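Local coordinates for protein TRAP-type C4-dicarboxylate:H+ symport system substrate-binding component DctP (Shewanella oneidensis, PDB 4MX6) that probably captures succinate and related C4-dicarboxylates in the periplasm and delivers them to a TRAP-type proton symporter in the inner membrane, at residues A[57-62]-A[72-77]; A[108-113]-A[182-187]; A[165-170]-A[174-179]; A[253-258]-A[264-269]. All coordinates share one frame; numbering follows the deposited sequence.

Contact 1 of 4, residues A[57-62]-A[72-77]; sequences KFKELV and VSVFPN
Lys-59 leaves helix 50-65 with CG anti to the backbone N (chi1 171°) and runs on extended until a bend at chi4 (62°) turns its ammonium onto Val-72, while CG1 of Val-72, also anti to its own N, is sent toward Phe-58. The contact belongs to a beta-alpha-beta unit in which helix 50-65 crosses over between the parallel strands 37-42 and 70-75. Within the segments the helix and strand axes run nearly antiparallel, at 169° and 8.1 Å apart, as is usual where a crossover helix runs back along a parallel sheet. Val-72 carries most of the apolar touch, an example of one strand side chain serving several helix residues. Its CG2 meets CB of Val-62 at 3.8 Å, its CG1 comes obliquely to CD2 of Phe-58 at 4.1 Å, and its CB lies 3.8 Å from CB of Lys-59, whose chain slides past in the opposite direction. Lys-59 NZ donates to Val-72 O over 2.8 Å, nearly in line with the carbonyl, and forms a salt bridge to Glu-63, which also accepts from Val-72 N. Replacing Lys-59 with methionine would probably leave that carboxylate without its positive mate and Val-72 O without this donor. Phe-58 also meets Phe-97 edge-to-face. A water accepts from Val-74 N at 2.9 Å and, weakly, from Lys-59 NZ at 3.5 Å.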
loop_
_atom_site.group_PDB
_atom_site.type_symbol
_atom_site.label_atom_id
_atom_site.label_comp_id
_atom_site.label_asym_id
_atom_site.label_seq_id
_atom_site.Cartn_x
_atom_site.Cartn_y
_atom_site.Cartn_z
ATOM N N LYS A 57 -7.834 -14.599 -7.028
ATOM C CA LYS A 57 -7.138 -15.881 -7.023
ATOM C C LYS A 57 -7.454 -16.653 -5.744
ATOM O O LYS A 57 -7.676 -17.868 -5.772
ATOM C CB LYS A 57 -5.629 -15.670 -7.177
ATOM C CG LYS A 57 -4.810 -16.956 -7.228
ATOM C CD LYS A 57 -5.165 -17.827 -8.430
ATOM C CE LYS A 57 -4.199 -18.982 -8.597
ATOM N NZ LYS A 57 -4.496 -19.779 -9.805
ATOM N N PHE A 58 -7.494 -15.950 -4.618
ATOM C CA PHE A 58 -7.842 -16.568 -3.339
ATOM C C PHE A 58 -9.245 -17.175 -3.415
ATOM O O PHE A 58 -9.457 -18.329 -3.017
ATOM C CB PHE A 58 -7.702 -15.529 -2.227
ATOM C CG PHE A 58 -8.130 -16.005 -0.859
ATOM C CD1 PHE A 58 -7.522 -17.084 -0.238
ATOM C CD2 PHE A 58 -9.103 -15.313 -0.172
ATOM C CE1 PHE A 58 -7.914 -17.476 1.015
ATOM C CE2 PHE A 58 -9.484 -15.705 1.093
ATOM C CZ PHE A 58 -8.889 -16.785 1.681
ATOM N N LYS A 59 -10.202 -16.425 -3.956
ATOM C CA LYS A 59 -11.546 -16.943 -4.191
ATOM C C LYS A 59 -11.514 -18.214 -5.030
ATOM O O LYS A 59 -12.161 -19.204 -4.688
ATOM C CB LYS A 59 -12.383 -15.873 -4.892
ATOM C CG LYS A 59 -13.743 -16.345 -5.382
ATOM C CD LYS A 59 -14.469 -15.236 -6.122
ATOM C CE LYS A 59 -15.828 -15.668 -6.655
ATOM N NZ LYS A 59 -16.745 -16.057 -5.562
ATOM N N GLU A 60 -10.782 -18.186 -6.137
ATOM C CA GLU A 60 -10.730 -19.318 -7.048
ATOM C C GLU A 60 -10.167 -20.552 -6.356
ATOM O O GLU A 60 -10.727 -21.645 -6.459
ATOM C CB GLU A 60 -9.896 -18.960 -8.282
ATOM C CG GLU A 60 -10.588 -17.957 -9.185
ATOM C CD GLU A 60 -9.691 -17.335 -10.233
ATOM O OE1 GLU A 60 -8.619 -17.907 -10.483
ATOM O OE2 GLU A 60 -10.085 -16.288 -10.812
ATOM N N LEU A 61 -9.078 -20.374 -5.615
ATOM C CA LEU A 61 -8.423 -21.507 -4.972
ATOM C C LEU A 61 -9.276 -22.080 -3.851
ATOM O O LEU A 61 -9.351 -23.302 -3.690
ATOM C CB LEU A 61 -7.033 -21.135 -4.459
ATOM C CG LEU A 61 -6.017 -20.795 -5.544
ATOM C CD1 LEU A 61 -4.690 -20.552 -4.867
ATOM C CD2 LEU A 61 -5.901 -21.900 -6.568
ATOM N N VAL A 62 -9.913 -21.223 -3.053
ATOM C CA VAL A 62 -10.744 -21.739 -1.970
ATOM C C VAL A 62 -11.908 -22.530 -2.548
ATOM O O VAL A 62 -12.242 -23.621 -2.071
ATOM C CB VAL A 62 -11.252 -20.597 -1.051
ATOM C CG1 VAL A 62 -12.358 -21.090 -0.116
ATOM C CG2 VAL A 62 -10.099 -20.008 -0.246
ATOM N N VAL A 72 -15.760 -17.500 -1.188
ATOM C CA VAL A 72 -15.174 -16.190 -0.942
ATOM C C VAL A 72 -15.894 -15.145 -1.789
ATOM O O VAL A 72 -15.951 -15.285 -3.006
ATOM C CB VAL A 72 -13.671 -16.160 -1.292
ATOM C CG1 VAL A 72 -13.079 -14.789 -0.975
ATOM C CG2 VAL A 72 -12.917 -17.234 -0.544
ATOM N N SER A 73 -16.459 -14.127 -1.142
ATOM C CA SER A 73 -17.046 -12.988 -1.831
ATOM C C SER A 73 -16.055 -11.837 -1.804
ATOM O O SER A 73 -15.587 -11.449 -0.736
ATOM C CB SER A 73 -18.360 -12.571 -1.173
ATOM O OG SER A 73 -19.306 -13.618 -1.256
ATOM N N VAL A 74 -15.747 -11.303 -2.979
ATOM C CA VAL A 74 -14.766 -10.236 -3.106
ATOM C C VAL A 74 -15.468 -8.930 -3.458
ATOM O O VAL A 74 -16.282 -8.876 -4.376
ATOM C CB VAL A 74 -13.717 -10.582 -4.190
ATOM C CG1 VAL A 74 -12.741 -9.436 -4.397
ATOM C CG2 VAL A 74 -12.959 -11.856 -3.821
ATOM N N PHE A 75 -15.109 -7.862 -2.737
ATOM C CA PHE A 75 -15.747 -6.559 -2.878
ATOM C C PHE A 75 -14.677 -5.513 -3.160
ATOM O O PHE A 75 -14.062 -4.986 -2.229
ATOM C CB PHE A 75 -16.506 -6.198 -1.593
ATOM C CG PHE A 75 -17.533 -7.219 -1.193
ATOM C CD1 PHE A 75 -17.185 -8.294 -0.386
ATOM C CD2 PHE A 75 -18.847 -7.109 -1.614
ATOM C CE1 PHE A 75 -18.123 -9.238 -0.019
ATOM C CE2 PHE A 75 -19.791 -8.065 -1.244
ATOM C CZ PHE A 75 -19.417 -9.120 -0.450
ATOM N N PRO A 76 -14.417 -5.213 -4.445
ATOM C CA PRO A 76 -13.371 -4.250 -4.807
ATOM C C PRO A 76 -13.877 -2.810 -4.712
ATOM O O PRO A 76 -15.065 -2.582 -4.437
ATOM C CB PRO A 76 -13.095 -4.605 -6.270
ATOM C CG PRO A 76 -14.458 -4.999 -6.791
ATOM C CD PRO A 76 -15.083 -5.772 -5.639
ATOM N N ASN A 77 -12.988 -1.850 -4.934
ATOM C CA ASN A 77 -13.397 -0.459 -5.157
ATOM C C ASN A 77 -14.184 0.164 -4.009
ATOM O O ASN A 77 -15.011 1.045 -4.246
ATOM C CB ASN A 77 -14.290 -0.357 -6.406
ATOM C CG ASN A 77 -13.571 -0.694 -7.672
ATOM O OD1 ASN A 77 -12.546 -0.097 -7.973
ATOM N ND2 ASN A 77 -14.120 -1.634 -8.450
HETATM O O HOH W 1 -17.051 -12.635 -5.203
#

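Contact 2 of 4, residues A[108-113]-A[182-187]; sequences YTKRLQ and ASDVLA
One water is gripped from both sides of this contact: it lies 2.9 Å from Asp-184 OD2 and 3.0 Å from Gln-113 OE1, both placed to accept, and it accepts weakly from Lys-110 NZ. Its two protons cannot serve every acceptor around it. The contact joins the loop ahead of helix 124-132 to the N-terminal end of helix 184-191, where Ser-183 is the N-cap and its OG accepts from Leu-186 N at 3.1 Å, an almost straight bond of 165°. Lys-110 NZ and Asp-184 OD2 stand 4.3 Å apart, too far for a salt bridge, so their opposite charges attract at a distance with the water beside them. The firmer partner of Asp-184 is Lys-199, which forms a salt bridge to OD1. On the loop side, the amide of Gln-113 is steadied at its nitrogen, since NE2 donates to Gln-325 of helix 305-326 and, weakly, to Lys-110 O. Phe-322 of the same helix touches both Gln-113 and Val-185, tying loop and helix start to a third element. The closest touch is between carbon atoms. Gln-113 has CG anti to its carbonyl carbon (chi1 -73°) and then stays extended, which lays the length of its chain against one methyl: CG2 of Val-185 is 3.7 Å from Gln-113 CB and 4.0 Å from its CG, CD and OE1.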
loop_
_atom_site.group_PDB
_atom_site.type_symbol
_atom_site.label_atom_id
_atom_site.label_comp_id
_atom_site.label_asym_id
_atom_site.label_seq_id
_atom_site.Cartn_x
_atom_site.Cartn_y
_atom_site.Cartn_z
ATOM N N TYR A 108 -3.539 0.883 15.509
ATOM C CA TYR A 108 -3.319 -0.426 16.131
ATOM C C TYR A 108 -1.861 -0.698 16.513
ATOM O O TYR A 108 -1.599 -1.448 17.449
ATOM C CB TYR A 108 -3.879 -1.534 15.228
ATOM C CG TYR A 108 -5.360 -1.375 15.014
ATOM C CD1 TYR A 108 -6.268 -1.807 15.969
ATOM C CD2 TYR A 108 -5.856 -0.764 13.877
ATOM C CE1 TYR A 108 -7.628 -1.634 15.792
ATOM C CE2 TYR A 108 -7.205 -0.589 13.691
ATOM C CZ TYR A 108 -8.093 -1.028 14.645
ATOM O OH TYR A 108 -9.451 -0.847 14.442
ATOM N N THR A 109 -0.922 -0.093 15.791
ATOM C CA THR A 109 0.499 -0.167 16.142
ATOM C C THR A 109 1.216 1.021 15.527
ATOM O O THR A 109 0.760 1.546 14.518
ATOM C CB THR A 109 1.177 -1.477 15.650
ATOM O OG1 THR A 109 2.546 -1.497 16.062
ATOM C CG2 THR A 109 1.136 -1.615 14.134
ATOM N N LYS A 110 2.332 1.434 16.128
ATOM C CA LYS A 110 3.196 2.442 15.523
ATOM C C LYS A 110 4.394 1.797 14.824
ATOM O O LYS A 110 5.203 2.476 14.198
ATOM C CB LYS A 110 3.697 3.420 16.584
ATOM C CG LYS A 110 2.596 4.150 17.321
ATOM C CD LYS A 110 1.794 5.058 16.408
ATOM C CE LYS A 110 0.736 5.786 17.214
ATOM N NZ LYS A 110 0.313 7.044 16.572
ATOM N N ARG A 111 4.518 0.482 14.932
ATOM C CA ARG A 111 5.711 -0.188 14.430
ATOM C C ARG A 111 5.788 -0.231 12.901
ATOM O O ARG A 111 6.891 -0.204 12.329
ATOM C CB ARG A 111 5.802 -1.597 15.008
ATOM C CG ARG A 111 6.127 -1.606 16.504
ATOM C CD ARG A 111 5.982 -2.998 17.115
ATOM N NE ARG A 111 6.857 -3.972 16.469
ATOM C CZ ARG A 111 6.797 -5.284 16.666
ATOM N NH1 ARG A 111 5.878 -5.791 17.468
ATOM N NH2 ARG A 111 7.631 -6.095 16.024
ATOM N N LEU A 112 4.635 -0.272 12.226
ATOM C CA LEU A 112 4.612 -0.370 10.767
ATOM C C LEU A 112 4.966 0.946 10.077
ATOM O O LEU A 112 5.184 0.962 8.864
ATOM C CB LEU A 112 3.269 -0.925 10.269
ATOM C CG LEU A 112 3.055 -2.395 10.649
ATOM C CD1 LEU A 112 1.614 -2.810 10.442
ATOM C CD2 LEU A 112 3.977 -3.293 9.843
ATOM N N GLN A 113 5.058 2.025 10.859
ATOM C CA GLN A 113 5.449 3.333 10.343
ATOM C C GLN A 113 6.778 3.292 9.603
ATOM O O GLN A 113 7.033 4.124 8.734
ATOM C CB GLN A 113 5.519 4.357 11.485
ATOM C CG GLN A 113 4.157 4.750 11.988
ATOM C CD GLN A 113 4.189 5.863 13.008
ATOM O OE1 GLN A 113 3.391 6.796 12.935
ATOM N NE2 GLN A 113 5.099 5.777 13.970
ATOM N N ALA A 182 -3.826 7.824 5.322
ATOM C CA ALA A 182 -3.948 8.319 6.691
ATOM C C ALA A 182 -2.776 7.882 7.574
ATOM O O ALA A 182 -2.892 6.968 8.383
ATOM C CB ALA A 182 -5.270 7.900 7.290
ATOM N N SER A 183 -1.653 8.565 7.397
ATOM C CA SER A 183 -0.386 8.266 8.050
ATOM C C SER A 183 0.289 9.546 8.501
ATOM O O SER A 183 0.497 10.459 7.707
ATOM C CB SER A 183 0.538 7.566 7.062
ATOM O OG SER A 183 1.882 7.629 7.506
ATOM N N ASP A 184 0.659 9.604 9.772
ATOM C CA ASP A 184 1.452 10.724 10.276
ATOM C C ASP A 184 2.825 10.825 9.590
ATOM O O ASP A 184 3.375 11.920 9.442
ATOM C CB ASP A 184 1.688 10.594 11.785
ATOM C CG ASP A 184 0.437 10.806 12.613
ATOM O OD1 ASP A 184 -0.506 11.461 12.134
ATOM O OD2 ASP A 184 0.433 10.350 13.783
ATOM N N VAL A 185 3.409 9.687 9.216
ATOM C CA VAL A 185 4.709 9.727 8.556
ATOM C C VAL A 185 4.559 10.383 7.177
ATOM O O VAL A 185 5.389 11.215 6.791
ATOM C CB VAL A 185 5.334 8.316 8.410
ATOM C CG1 VAL A 185 6.621 8.393 7.606
ATOM C CG2 VAL A 185 5.608 7.690 9.776
ATOM N N LEU A 186 3.509 10.019 6.435
ATOM C CA LEU A 186 3.329 10.589 5.102
ATOM C C LEU A 186 2.985 12.077 5.181
ATOM O O LEU A 186 3.424 12.863 4.346
ATOM C CB LEU A 186 2.297 9.793 4.299
ATOM C CG LEU A 186 2.688 8.323 4.143
ATOM C CD1 LEU A 186 1.619 7.595 3.362
ATOM C CD2 LEU A 186 4.049 8.165 3.471
ATOM N N ALA A 187 2.242 12.487 6.204
ATOM C CA ALA A 187 2.004 13.914 6.407
ATOM C C ALA A 187 3.344 14.621 6.643
ATOM O O ALA A 187 3.609 15.683 6.074
ATOM C CB ALA A 187 1.062 14.146 7.568
HETATM O O HOH W 2 2.692 8.948 14.957
#

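Contact 3 of 4, residues A[165-170]-A[174-179]; sequences TPLKQP and KGLKFR
The ring of Phe-178 receives Leu-167 at its edge: methyl CD1 lies in the ring plane, 3.9 Å from CZ and 4.2 Å from CE2, the two side chains coming from opposite directions. Phe-190, from helix 184-191, stacks with the same ring. The second methyl of Leu-167, CD2, meets CD1 of Leu-176 at 4.3 Å, so a single leucine spans Leu-176 and Phe-178, which both point toward the loop. Leu-176 CD1 is also approached by CG2 of Thr-165 at 4.2 Å. That threonine methyl sits between its backbone N and carbonyl carbon, because chi1 of -165° sends OG1 anti to N instead. These apolar touches close a loop between strand 160-163 and strand 177-180 of the periplasmic binding protein fold, the second strand pairing in parallel with 196-199. No hydrogen bond crosses between the segments; the loop has polar partners elsewhere, with Leu-167 N donating to Thr-237 and Lys-168 forming a salt bridge to Glu-307. At the far end of the second segment, Arg-179 belongs to the binding site: its NH2 hydrogen-bonds a succinate oxygen, while NE donates to Lys-200 O.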
loop_
_atom_site.group_PDB
_atom_site.type_symbol
_atom_site.label_atom_id
_atom_site.label_comp_id
_atom_site.label_asym_id
_atom_site.label_seq_id
_atom_site.Cartn_x
_atom_site.Cartn_y
_atom_site.Cartn_z
ATOM N N THR A 165 2.637 20.198 -12.143
ATOM C CA THR A 165 3.934 20.809 -12.394
ATOM C C THR A 165 4.998 19.732 -12.143
ATOM O O THR A 165 4.761 18.801 -11.376
ATOM C CB THR A 165 4.141 22.013 -11.458
ATOM O OG1 THR A 165 5.233 22.818 -11.926
ATOM C CG2 THR A 165 4.397 21.558 -10.031
ATOM N N PRO A 166 6.162 19.831 -12.814
ATOM C CA PRO A 166 7.248 18.891 -12.510
ATOM C C PRO A 166 7.728 19.041 -11.080
ATOM O O PRO A 166 7.769 20.153 -10.550
ATOM C CB PRO A 166 8.364 19.303 -13.474
ATOM C CG PRO A 166 7.698 20.050 -14.554
ATOM C CD PRO A 166 6.493 20.712 -13.946
ATOM N N LEU A 167 8.123 17.935 -10.469
ATOM C CA LEU A 167 8.638 17.961 -9.101
ATOM C C LEU A 167 10.118 17.545 -9.079
ATOM O O LEU A 167 10.547 16.615 -8.378
ATOM C CB LEU A 167 7.753 17.116 -8.176
ATOM C CG LEU A 167 6.322 17.684 -8.068
ATOM C CD1 LEU A 167 5.378 16.658 -7.475
ATOM C CD2 LEU A 167 6.293 18.968 -7.260
ATOM N N LYS A 168 10.892 18.296 -9.853
ATOM C CA LYS A 168 12.306 18.027 -10.051
ATOM C C LYS A 168 13.118 18.185 -8.780
ATOM O O LYS A 168 14.070 17.443 -8.544
ATOM C CB LYS A 168 12.858 18.995 -11.097
ATOM C CG LYS A 168 12.508 18.622 -12.517
ATOM C CD LYS A 168 13.335 17.420 -12.930
ATOM C CE LYS A 168 13.581 17.376 -14.417
ATOM N NZ LYS A 168 14.691 16.429 -14.716
ATOM N N GLN A 169 12.739 19.163 -7.971
ATOM C CA GLN A 169 13.442 19.448 -6.728
ATOM C C GLN A 169 12.433 19.685 -5.634
ATOM O O GLN A 169 11.287 20.055 -5.907
ATOM C CB GLN A 169 14.325 20.681 -6.876
ATOM C CG GLN A 169 15.410 20.533 -7.920
ATOM C CD GLN A 169 16.148 21.823 -8.180
ATOM O OE1 GLN A 169 15.663 22.688 -8.903
ATOM N NE2 GLN A 169 17.331 21.959 -7.594
ATOM N N PRO A 170 12.856 19.476 -4.381
ATOM C CA PRO A 170 11.943 19.678 -3.254
ATOM C C PRO A 170 11.253 21.034 -3.279
ATOM O O PRO A 170 10.089 21.114 -2.891
ATOM C CB PRO A 170 12.867 19.559 -2.039
ATOM C CG PRO A 170 13.939 18.673 -2.492
ATOM C CD PRO A 170 14.146 18.920 -3.946
ATOM N N LYS A 174 6.668 23.194 -2.684
ATOM C CA LYS A 174 6.288 24.125 -1.627
ATOM C C LYS A 174 4.910 24.709 -1.887
ATOM O O LYS A 174 4.623 25.187 -2.988
ATOM C CB LYS A 174 7.311 25.256 -1.487
ATOM C CG LYS A 174 7.036 26.180 -0.295
ATOM C CD LYS A 174 8.256 27.020 0.060
ATOM C CE LYS A 174 8.023 27.855 1.316
ATOM N NZ LYS A 174 7.862 27.017 2.541
ATOM N N GLY A 175 4.059 24.672 -0.867
ATOM C CA GLY A 175 2.742 25.279 -0.930
ATOM C C GLY A 175 1.680 24.458 -1.656
ATOM O O GLY A 175 0.534 24.885 -1.747
ATOM N N LEU A 176 2.041 23.291 -2.184
ATOM C CA LEU A 176 1.071 22.466 -2.894
ATOM C C LEU A 176 0.356 21.536 -1.922
ATOM O O LEU A 176 0.960 21.043 -0.962
ATOM C CB LEU A 176 1.745 21.631 -3.984
ATOM C CG LEU A 176 2.411 22.372 -5.137
ATOM C CD1 LEU A 176 2.943 21.355 -6.141
ATOM C CD2 LEU A 176 1.484 23.393 -5.802
ATOM N N LYS A 177 -0.924 21.291 -2.187
ATOM C CA LYS A 177 -1.724 20.380 -1.377
ATOM C C LYS A 177 -1.627 18.974 -1.957
ATOM O O LYS A 177 -1.955 18.768 -3.130
ATOM C CB LYS A 177 -3.191 20.833 -1.370
ATOM C CG LYS A 177 -3.471 22.013 -0.453
ATOM C CD LYS A 177 -4.923 22.490 -0.519
ATOM C CE LYS A 177 -5.219 23.233 -1.792
ATOM N NZ LYS A 177 -6.328 24.196 -1.557
ATOM N N PHE A 178 -1.182 18.015 -1.143
ATOM C CA PHE A 178 -1.110 16.614 -1.548
ATOM C C PHE A 178 -2.028 15.777 -0.676
ATOM O O PHE A 178 -1.957 15.841 0.547
ATOM C CB PHE A 178 0.315 16.064 -1.400
ATOM C CG PHE A 178 1.279 16.556 -2.450
ATOM C CD1 PHE A 178 1.922 17.775 -2.306
ATOM C CD2 PHE A 178 1.564 15.787 -3.567
ATOM C CE1 PHE A 178 2.817 18.218 -3.254
ATOM C CE2 PHE A 178 2.465 16.237 -4.524
ATOM C CZ PHE A 178 3.089 17.449 -4.358
ATOM N N ARG A 179 -2.863 14.956 -1.296
ATOM C CA ARG A 179 -3.532 13.907 -0.537
ATOM C C ARG A 179 -2.492 12.900 -0.075
ATOM O O ARG A 179 -1.556 12.579 -0.806
ATOM C CB ARG A 179 -4.581 13.203 -1.382
ATOM C CG ARG A 179 -5.285 12.040 -0.673
ATOM C CD ARG A 179 -4.646 10.688 -0.979
ATOM N NE ARG A 179 -5.312 9.605 -0.249
ATOM C CZ ARG A 179 -5.061 8.314 -0.437
ATOM N NH1 ARG A 179 -5.669 7.415 0.320
ATOM N NH2 ARG A 179 -4.201 7.919 -1.356
#

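Contact 4 of 4, residues A[253-258]-A[264-269]; sequences AFWKSL and KVIKEA
Helix 252-257 and helix 260-295 follow each other in the chain, and across the short turn between them the backbones stay well apart, CA of Trp-255 and CA of Lys-267 being 9.9 Å from each other. Side chains bridge the distance. Trp-255 has CG anti to the backbone N (chi1 -157°), which extends the six-membered part of the indole toward the second helix. CB of Lys-267 comes to the indole edge in its plane, 4.0 Å from CH2, and CG2 of Ile-266 lies near the same edge, 4.1 Å from CZ3. Leu-258 and Ile-266 reach toward each other tip to tip, with 4.1 Å between their CD1 atoms. An alanine at Trp-255 is likely to open a gap beside Ile-266 and Lys-267 and deprive Arg-263 of its cation-pi partner. Lys-267 offers the indole its CB, while its ammonium forms a salt bridge to Asp-271. The touching atoms of the two segments are all carbon, so their pairing rests on apolar contact, while polar ties between the helices come from Arg-263, through Trp-255 O and the indole.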
loop_
_atom_site.group_PDB
_atom_site.type_symbol
_atom_site.label_atom_id
_atom_site.label_comp_id
_atom_site.label_asym_id
_atom_site.label_seq_id
_atom_site.Cartn_x
_atom_site.Cartn_y
_atom_site.Cartn_z
ATOM N N ALA A 253 -10.484 -13.606 16.052
ATOM C CA ALA A 253 -11.719 -14.320 16.343
ATOM C C ALA A 253 -12.131 -15.200 15.161
ATOM O O ALA A 253 -12.489 -16.363 15.347
ATOM C CB ALA A 253 -12.825 -13.341 16.709
ATOM N N PHE A 254 -12.082 -14.666 13.945
ATOM C CA PHE A 254 -12.433 -15.477 12.786
ATOM C C PHE A 254 -11.424 -16.603 12.569
ATOM O O PHE A 254 -11.792 -17.760 12.356
ATOM C CB PHE A 254 -12.540 -14.645 11.511
ATOM C CG PHE A 254 -12.703 -15.487 10.290
ATOM C CD1 PHE A 254 -13.882 -16.188 10.070
ATOM C CD2 PHE A 254 -11.669 -15.626 9.378
ATOM C CE1 PHE A 254 -14.023 -16.991 8.954
ATOM C CE2 PHE A 254 -11.817 -16.433 8.267
ATOM C CZ PHE A 254 -12.994 -17.116 8.062
ATOM N N TRP A 255 -10.147 -16.273 12.653
ATOM C CA TRP A 255 -9.114 -17.255 12.357
ATOM C C TRP A 255 -9.205 -18.438 13.334
ATOM O O TRP A 255 -9.115 -19.592 12.922
ATOM C CB TRP A 255 -7.752 -16.568 12.410
ATOM C CG TRP A 255 -6.631 -17.231 11.646
ATOM C CD1 TRP A 255 -5.401 -17.551 12.144
ATOM C CD2 TRP A 255 -6.602 -17.594 10.252
ATOM N NE1 TRP A 255 -4.620 -18.095 11.162
ATOM C CE2 TRP A 255 -5.329 -18.135 9.992
ATOM C CE3 TRP A 255 -7.522 -17.519 9.206
ATOM C CZ2 TRP A 255 -4.952 -18.603 8.738
ATOM C CZ3 TRP A 255 -7.140 -17.992 7.956
ATOM C CH2 TRP A 255 -5.877 -18.531 7.738
ATOM N N LYS A 256 -9.422 -18.142 14.611
ATOM C CA LYS A 256 -9.585 -19.185 15.623
ATOM C C LYS A 256 -10.885 -19.974 15.461
ATOM O O LYS A 256 -10.974 -21.110 15.924
ATOM C CB LYS A 256 -9.514 -18.578 17.026
ATOM C CG LYS A 256 -8.101 -18.218 17.439
ATOM C CD LYS A 256 -8.034 -17.564 18.809
ATOM C CE LYS A 256 -6.587 -17.284 19.205
ATOM N NZ LYS A 256 -6.478 -16.437 20.424
ATOM N N SER A 257 -11.886 -19.393 14.804
ATOM C CA SER A 257 -13.190 -20.050 14.647
ATOM C C SER A 257 -13.158 -21.151 13.589
ATOM O O SER A 257 -14.087 -21.960 13.504
ATOM C CB SER A 257 -14.275 -19.028 14.293
ATOM O OG SER A 257 -14.257 -18.665 12.923
ATOM N N LEU A 258 -12.109 -21.180 12.779
ATOM C CA LEU A 258 -11.986 -22.211 11.754
ATOM C C LEU A 258 -11.465 -23.522 12.335
ATOM O O LEU A 258 -10.605 -23.513 13.216
ATOM C CB LEU A 258 -11.014 -21.762 10.668
ATOM C CG LEU A 258 -11.443 -20.554 9.840
ATOM C CD1 LEU A 258 -10.280 -20.029 9.019
ATOM C CD2 LEU A 258 -12.597 -20.925 8.933
ATOM N N LYS A 264 -5.797 -24.574 7.569
ATOM C CA LYS A 264 -4.561 -24.849 6.852
ATOM C C LYS A 264 -4.739 -24.763 5.335
ATOM O O LYS A 264 -3.900 -24.199 4.641
ATOM C CB LYS A 264 -4.033 -26.222 7.252
ATOM C CG LYS A 264 -2.729 -26.584 6.593
ATOM C CD LYS A 264 -2.184 -27.886 7.133
ATOM C CE LYS A 264 -0.831 -28.192 6.533
ATOM N NZ LYS A 264 -0.268 -29.412 7.115
ATOM N N VAL A 265 -5.837 -25.294 4.818
ATOM C CA VAL A 265 -6.126 -25.201 3.390
ATOM C C VAL A 265 -6.321 -23.734 2.967
ATOM O O VAL A 265 -5.787 -23.286 1.935
ATOM C CB VAL A 265 -7.375 -26.034 3.027
ATOM C CG1 VAL A 265 -7.732 -25.868 1.561
ATOM C CG2 VAL A 265 -7.143 -27.507 3.336
ATOM N N ILE A 266 -7.076 -22.978 3.759
ATOM C CA ILE A 266 -7.308 -21.567 3.469
ATOM C C ILE A 266 -5.996 -20.771 3.493
ATOM O O ILE A 266 -5.750 -19.940 2.620
ATOM C CB ILE A 266 -8.360 -20.998 4.442
ATOM C CG1 ILE A 266 -9.717 -21.649 4.160
ATOM C CG2 ILE A 266 -8.427 -19.482 4.332
ATOM C CD1 ILE A 266 -10.743 -21.424 5.225
ATOM N N LYS A 267 -5.143 -21.051 4.475
ATOM C CA LYS A 267 -3.860 -20.359 4.583
ATOM C C LYS A 267 -2.973 -20.655 3.382
ATOM O O LYS A 267 -2.342 -19.750 2.836
ATOM C CB LYS A 267 -3.154 -20.754 5.883
ATOM C CG LYS A 267 -1.778 -20.101 6.073
ATOM C CD LYS A 267 -1.785 -18.573 5.963
ATOM C CE LYS A 267 -0.542 -17.954 6.597
ATOM N NZ LYS A 267 0.717 -18.434 5.975
ATOM N N GLU A 268 -2.937 -21.909 2.944
ATOM C CA GLU A 268 -2.117 -22.261 1.793
ATOM C C GLU A 268 -2.641 -21.576 0.528
ATOM O O GLU A 268 -1.856 -21.113 -0.302
ATOM C CB GLU A 268 -2.062 -23.777 1.604
ATOM C CG GLU A 268 -1.397 -24.227 0.312
ATOM C CD GLU A 268 0.062 -23.816 0.199
ATOM O OE1 GLU A 268 0.720 -23.627 1.246
ATOM O OE2 GLU A 268 0.557 -23.696 -0.947
ATOM N N ALA A 269 -3.962 -21.482 0.396
ATOM C CA ALA A 269 -4.565 -20.792 -0.740
ATOM C C ALA A 269 -4.190 -19.312 -0.697
ATOM O O ALA A 269 -3.880 -18.703 -1.728
ATOM C CB ALA A 269 -6.084 -20.964 -0.732
#

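In the fold
Along the chain, contact 1 comes first; contact 2 then opens a long loop holding contact 3, and contact 4 follows. Contacts 1 and 4 lie on one side of the molecule, their centres about 15 Å apart, and they touch: Phe-58 and Leu-61 of helix 50-65 pack on helix 260-295 at Ile-266 and Ala-269. Contact 3 lies across the chain's centre from both, with centres about 38 Å and 44 Å away. Contact 2 is centred about 28 Å from contacts 1 and 4 and about 22 Å from contact 3, to which strand 177-180 and helix 184-191 link it. Three short-range contacts and one long-range contact thus build separate parts of one succinate-binding fold.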